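Local atomic coordinates of uncharacterized protein (Cricetid herpesvirus 2, PDB entry 4ZKQ), a protein that binds chemokines, probably those of the host, as a viral decoy receptor encoded by a rodent gammaherpesvirus. Residues A[95-98]-A[99-102]; A[279-283]-A[284-288]. All blocks are in the same frame, centred on the assembly; numbering follows the deposited sequence.

Contacts 1 and 2 lie on opposite sides of the centre of this single, strand-rich chain, their own centres about 61 Å apart and their nearest atoms about 50 Å apart, so they do not touch. Contact 1 comes first in sequence, in the loop between strands 85-94 and 108-111; contact 2 follows, where the loop after strand 260-263 runs into strand 285-286. Each loop passes from one sheet to another: the first from a mixed seven-stranded sheet to the edge of a four-stranded antiparallel one, the second from a ten-stranded sheet to the edge of a different four-stranded one. The contacts share no sheet. Both are local surface contacts, one pinned by a disulfide, the other at a sheet edge.

Contact 1 (A[95-98]-A[99-102]); sequences ECPA and HVAV
Val100 turns one methyl back onto the ring of Pro97, and the chain between them folds into a turn. CG1 of Val100 sits 3.4 Å from CD of Pro97, closer than two carbons normally come, with the valine branch slanting across the ring. That methyl is placed by chi1 of 57°, which sets CG1 between the backbone N and the carbonyl carbon of Val100, on the side that faces the proline. There it also presses on the carbonyl oxygen, Val100 CG1 to Pro97 O being 3.1 Å. The same CG1 lies 3.7 Å from CB of Cys96, so one methyl is lodged against two successive residues.

The histidine approaches the proline by another atom: CD2 of His99 comes 3.7 Å from CB of Pro97, with the imidazole oblique to it. Backbone evidence for the turn is a CA separation of 5.5 Å between Pro97 and Val100, with Ala98 and His99 at its corners in the conformations of a type I beta turn. Its closing hydrogen bond, Val100 N to Pro97 O, is weak at 3.4 Å. Farther along, SG of Cys96 lies 3.7 Å from the carbonyl O of Val102, with CB of Val102 just beyond.

That sulfur is joined to Cys160 in a disulfide, which ties the turn to the loop just before strand 161-169. Pro97 also packs on Leu159 and Val100 on Asp156, while Glu95 makes backbone hydrogen bonds with Cys160. The turn thus follows strand 85-94 and is fastened beside 161-169, the strand paired antiparallel with it, before the chain continues to strand 108-111.

Contact 2 (A[279-283]-A[284-288]); sequences EEVTP and GRYED
Gly284 N and Thr282 O lie 3.4 Å apart where the two segments join, yet no hydrogen bond forms because the N-H is badly aimed. The glycine is extended, so the join is a straightened link instead of a closed turn.

Arg285 starts its side chain away from 279-283 and pairs within its own segment: NH2 donates to OE2 of Glu287 at 2.7 Å, a salt bridge with an N-H...O angle of 161°. The carboxylate oxygen lies at the edge of the guanidinium, 12° out of its plane. Glu287 OE2 has a second, long and weak ion pair with Arg362.

Tyr286 has chi1 of -62°, which places CG anti to the carbonyl carbon. Its ring runs alongside Gly284, and only the hydroxyl arrives at the first segment, Tyr286 OH lying 3.4 Å from CG1 of Val281, the two side chains meeting at a slant. The OH is hydrogen-bonded to OD1 of Asp397, while its link to a water is weak, at 3.3 Å from Tyr286 OH; that water donates to Thr282 O at 2.5 Å.

Glu287 then packs on Ser292, and Tyr286 on Ile291, both of strand 290-296. Backbone hydrogen bonds of Arg285 with Ser292 make 285-286 the edge strand of a four-stranded antiparallel sheet, while Thr282, its OG1 bonded to the backbone N of Tyr395, ties the preceding loop to the end of strand 388-395.

Contact 1 (A[95-98]-A[99-102])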
ATOM      1  N   GLU A  95      20.925  -7.544 -12.188  1.00 27.68           N
ATOM      2  CA  GLU A  95      21.788  -7.566 -13.365  1.00 37.23           C
ATOM      3  C   GLU A  95      22.904  -6.558 -13.174  1.00 31.32           C
ATOM      4  O   GLU A  95      22.698  -5.354 -13.296  1.00 30.29           O
ATOM      5  CB  GLU A  95      20.993  -7.268 -14.640  1.00 40.52           C
ATOM      6  CG  GLU A  95      21.805  -7.405 -15.920  1.00 52.70           C
ATOM      7  CD  GLU A  95      20.942  -7.486 -17.171  1.00 56.80           C
ATOM      8  OE1 GLU A  95      19.699  -7.481 -17.051  1.00 63.71           O
ATOM      9  OE2 GLU A  95      21.514  -7.560 -18.279  1.00 68.45           O
ATOM     10  N   CYS A  96      24.078  -7.068 -12.826  1.00 33.56           N
ATOM     11  CA  CYS A  96      25.239  -6.233 -12.571  1.00 40.48           C
ATOM     12  C   CYS A  96      25.915  -5.840 -13.878  1.00 37.59           C
ATOM     13  O   CYS A  96      26.128  -6.698 -14.737  1.00 46.99           O
ATOM     14  CB  CYS A  96      26.238  -6.968 -11.683  1.00 43.51           C
ATOM     15  SG  CYS A  96      25.766  -7.082  -9.953  1.00 38.18           S
ATOM     16  N   PRO A  97      26.247  -4.548 -14.044  1.00 37.41           N
ATOM     17  CA  PRO A  97      27.130  -4.168 -15.154  1.00 57.06           C
ATOM     18  C   PRO A  97      28.404  -5.014 -15.200  1.00 58.82           C
ATOM     19  O   PRO A  97      28.782  -5.621 -14.196  1.00 62.38           O
ATOM     20  CB  PRO A  97      27.458  -2.704 -14.854  1.00 46.10           C
ATOM     21  CG  PRO A  97      26.283  -2.199 -14.098  1.00 46.88           C
ATOM     22  CD  PRO A  97      25.682  -3.368 -13.360  1.00 41.91           C
ATOM     23  N   ALA A  98      29.058  -5.051 -16.356  1.00 69.43           N
ATOM     24  CA  ALA A  98      30.247  -5.878 -16.531  1.00 62.62           C
ATOM     25  C   ALA A  98      31.367  -5.461 -15.582  1.00 58.24           C
ATOM     26  O   ALA A  98      32.080  -6.305 -15.040  1.00 63.04           O
ATOM     27  CB  ALA A  98      30.728  -5.812 -17.973  1.00 59.76           C
ATOM     28  N   HIS A  99      31.502  -4.157 -15.368  1.00 57.79           N
ATOM     29  CA  HIS A  99      32.634  -3.616 -14.620  1.00 65.67           C
ATOM     30  C   HIS A  99      32.470  -3.706 -13.102  1.00 62.10           C
ATOM     31  O   HIS A  99      33.439  -3.525 -12.363  1.00 57.17           O
ATOM     32  CB  HIS A  99      32.868  -2.159 -15.023  1.00 71.54           C
ATOM     33  CG  HIS A  99      31.783  -1.220 -14.573  1.00 63.40           C
ATOM     34  ND1 HIS A  99      31.833  -0.555 -13.379  1.00 68.18           N
ATOM     35  CD2 HIS A  99      30.629  -0.850 -15.184  1.00 57.24           C
ATOM     36  CE1 HIS A  99      30.742   0.204 -13.257  1.00 58.68           C
ATOM     37  NE2 HIS A  99      30.010   0.039 -14.329  1.00 62.86           N
ATOM     38  N   VAL A 100      31.257  -3.985 -12.636  1.00 58.50           N
ATOM     39  CA  VAL A 100      31.006  -4.059 -11.201  1.00 61.09           C
ATOM     40  C   VAL A 100      31.059  -5.515 -10.742  1.00 70.64           C
ATOM     41  O   VAL A 100      30.502  -6.409 -11.388  1.00 55.53           O
ATOM     42  CB  VAL A 100      29.648  -3.415 -10.824  1.00 59.63           C
ATOM     43  CG1 VAL A 100      28.518  -4.059 -11.576  1.00 61.15           C
ATOM     44  CG2 VAL A 100      29.406  -3.506  -9.325  1.00 59.58           C
ATOM     45  N   ALA A 101      31.750  -5.738  -9.626  1.00 59.39           N
ATOM     46  CA  ALA A 101      31.992  -7.079  -9.102  1.00 55.25           C
ATOM     47  C   ALA A 101      31.237  -7.299  -7.798  1.00 54.33           C
ATOM     48  O   ALA A 101      31.820  -7.237  -6.715  1.00 54.00           O
ATOM     49  CB  ALA A 101      33.478  -7.302  -8.887  1.00 59.43           C
ATOM     50  N   VAL A 102      29.939  -7.551  -7.914  1.00 51.91           N
ATOM     51  CA  VAL A 102      29.099  -7.800  -6.752  1.00 44.76           C
ATOM     52  C   VAL A 102      28.396  -9.129  -6.949  1.00 33.17           C
ATOM     53  O   VAL A 102      27.851  -9.404  -8.019  1.00 38.52           O
ATOM     54  CB  VAL A 102      28.073  -6.666  -6.534  1.00 45.40           C
ATOM     55  CG1 VAL A 102      27.141  -6.990  -5.376  1.00 37.13           C
ATOM     56  CG2 VAL A 102      28.791  -5.357  -6.265  1.00 40.00           C
TER

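Contact 2 (A[279-283]-A[284-288])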
ATOM      1  N   GLU A 279     -20.491  14.866  11.776  1.00 27.20           N
ATOM      2  CA  GLU A 279     -21.456  14.381  12.748  1.00 22.75           C
ATOM      3  C   GLU A 279     -20.902  13.115  13.392  1.00 28.91           C
ATOM      4  O   GLU A 279     -20.196  12.342  12.744  1.00 20.64           O
ATOM      5  CB  GLU A 279     -22.810  14.115  12.089  1.00 25.62           C
ATOM      6  CG  GLU A 279     -23.422  15.332  11.428  1.00 27.86           C
ATOM      7  CD  GLU A 279     -24.842  15.079  10.965  1.00 51.16           C
ATOM      8  OE1 GLU A 279     -25.718  14.838  11.827  1.00 42.45           O
ATOM      9  OE2 GLU A 279     -25.077  15.111   9.739  1.00 47.35           O
ATOM     10  N   GLU A 280     -21.207  12.906  14.672  1.00 22.11           N
ATOM     11  CA  GLU A 280     -20.682  11.760  15.402  1.00 20.12           C
ATOM     12  C   GLU A 280     -21.258  10.459  14.869  1.00 23.95           C
ATOM     13  O   GLU A 280     -20.681   9.390  15.052  1.00 26.65           O
ATOM     14  CB  GLU A 280     -20.982  11.899  16.897  1.00 26.51           C
ATOM     15  CG  GLU A 280     -20.212  13.021  17.573  1.00 24.74           C
ATOM     16  CD  GLU A 280     -18.724  12.749  17.664  1.00 22.84           C
ATOM     17  OE1 GLU A 280     -18.333  11.566  17.788  1.00 22.68           O
ATOM     18  OE2 GLU A 280     -17.941  13.721  17.611  1.00 24.38           O
ATOM     19  N   VAL A 281     -22.409  10.562  14.215  1.00 25.79           N
ATOM     20  CA  VAL A 281     -23.002   9.437  13.518  1.00 26.06           C
ATOM     21  C   VAL A 281     -23.319   9.909  12.122  1.00 27.15           C
ATOM     22  O   VAL A 281     -24.005  10.912  11.936  1.00 29.91           O
ATOM     23  CB  VAL A 281     -24.260   8.921  14.213  1.00 33.36           C
ATOM     24  CG1 VAL A 281     -24.857   7.753  13.438  1.00 42.28           C
ATOM     25  CG2 VAL A 281     -23.916   8.502  15.613  1.00 33.77           C
ATOM     26  N   THR A 282     -22.794   9.203  11.133  1.00 23.39           N
ATOM     27  CA  THR A 282     -22.911   9.667   9.767  1.00 18.05           C
ATOM     28  C   THR A 282     -24.337   9.407   9.287  1.00 23.19           C
ATOM     29  O   THR A 282     -24.869   8.322   9.509  1.00 25.13           O
ATOM     30  CB  THR A 282     -21.891   8.975   8.856  1.00 22.44           C
ATOM     31  OG1 THR A 282     -20.591   9.048   9.461  1.00 21.99           O
ATOM     32  CG2 THR A 282     -21.857   9.642   7.495  1.00 23.85           C
ATOM     33  N   PRO A 283     -24.969  10.407   8.644  1.00 21.84           N
ATOM     34  CA  PRO A 283     -26.332  10.214   8.134  1.00 31.33           C
ATOM     35  C   PRO A 283     -26.449   9.080   7.123  1.00 35.58           C
ATOM     36  O   PRO A 283     -25.642   8.980   6.200  1.00 31.24           O
ATOM     37  CB  PRO A 283     -26.649  11.554   7.465  1.00 30.83           C
ATOM     38  CG  PRO A 283     -25.768  12.532   8.127  1.00 34.08           C
ATOM     39  CD  PRO A 283     -24.503  11.789   8.441  1.00 28.77           C
ATOM     40  N   GLY A 284     -27.460   8.241   7.301  1.00 29.89           N
ATOM     41  CA  GLY A 284     -27.717   7.147   6.386  1.00 36.37           C
ATOM     42  C   GLY A 284     -29.133   6.652   6.578  1.00 41.15           C
ATOM     43  O   GLY A 284     -29.836   7.118   7.472  1.00 39.18           O
ATOM     44  N   ARG A 285     -29.555   5.712   5.738  1.00 39.43           N
ATOM     45  CA  ARG A 285     -30.878   5.117   5.867  1.00 40.97           C
ATOM     46  C   ARG A 285     -30.776   3.771   6.570  1.00 47.13           C
ATOM     47  O   ARG A 285     -30.073   2.873   6.107  1.00 40.92           O
ATOM     48  CB  ARG A 285     -31.535   4.957   4.497  1.00 46.15           C
ATOM     49  CG  ARG A 285     -33.053   4.882   4.553  1.00 65.58           C
ATOM     50  CD  ARG A 285     -33.663   4.771   3.168  1.00 64.00           C
ATOM     51  NE  ARG A 285     -33.445   3.454   2.580  1.00 77.78           N
ATOM     52  CZ  ARG A 285     -33.823   3.109   1.353  1.00100.60           C
ATOM     53  NH1 ARG A 285     -34.439   3.986   0.571  1.00 92.36           N
ATOM     54  NH2 ARG A 285     -33.581   1.885   0.906  1.00109.36           N
ATOM     55  N   TYR A 286     -31.478   3.641   7.690  1.00 55.27           N
ATOM     56  CA  TYR A 286     -31.470   2.406   8.465  1.00 57.50           C
ATOM     57  C   TYR A 286     -32.641   1.509   8.075  1.00 58.13           C
ATOM     58  O   TYR A 286     -33.776   1.969   7.961  1.00 67.69           O
ATOM     59  CB  TYR A 286     -31.520   2.718   9.962  1.00 60.55           C
ATOM     60  CG  TYR A 286     -30.328   3.508  10.456  1.00 72.87           C
ATOM     61  CD1 TYR A 286     -30.210   4.866  10.187  1.00 74.22           C
ATOM     62  CD2 TYR A 286     -29.319   2.897  11.189  1.00 81.70           C
ATOM     63  CE1 TYR A 286     -29.120   5.593  10.634  1.00 75.25           C
ATOM     64  CE2 TYR A 286     -28.226   3.616  11.641  1.00 74.30           C
ATOM     65  CZ  TYR A 286     -28.133   4.962  11.361  1.00 70.99           C
ATOM     66  OH  TYR A 286     -27.048   5.676  11.810  1.00 66.48           O
ATOM     67  N   GLU A 287     -32.348   0.230   7.861  1.00 55.65           N
ATOM     68  CA  GLU A 287     -33.369  -0.762   7.541  1.00 61.10           C
ATOM     69  C   GLU A 287     -33.333  -1.904   8.550  1.00 76.01           C
ATOM     70  O   GLU A 287     -33.846  -2.994   8.285  1.00 78.36           O
ATOM     71  CB  GLU A 287     -33.171  -1.302   6.125  1.00 63.25           C
ATOM     72  CG  GLU A 287     -33.251  -0.236   5.043  1.00 72.14           C
ATOM     73  CD  GLU A 287     -32.871  -0.761   3.672  1.00 88.44           C
ATOM     74  OE1 GLU A 287     -32.615  -1.978   3.547  1.00 94.54           O
ATOM     75  OE2 GLU A 287     -32.827   0.044   2.717  1.00 73.91           O
ATOM     76  N   ASP A 288     -32.709  -1.651   9.700  1.00 77.63           N
ATOM     77  CA  ASP A 288     -32.622  -2.624  10.792  1.00 83.20           C
ATOM     78  C   ASP A 288     -31.676  -3.777  10.458  1.00 78.55           C
ATOM     79  O   ASP A 288     -30.886  -4.204  11.303  1.00 76.15           O
ATOM     80  CB  ASP A 288     -34.007  -3.159  11.140  1.00 80.38           C
TER
HETATM   81  O   HOH W   1     -24.087   6.067  10.386  1.00 28.04           O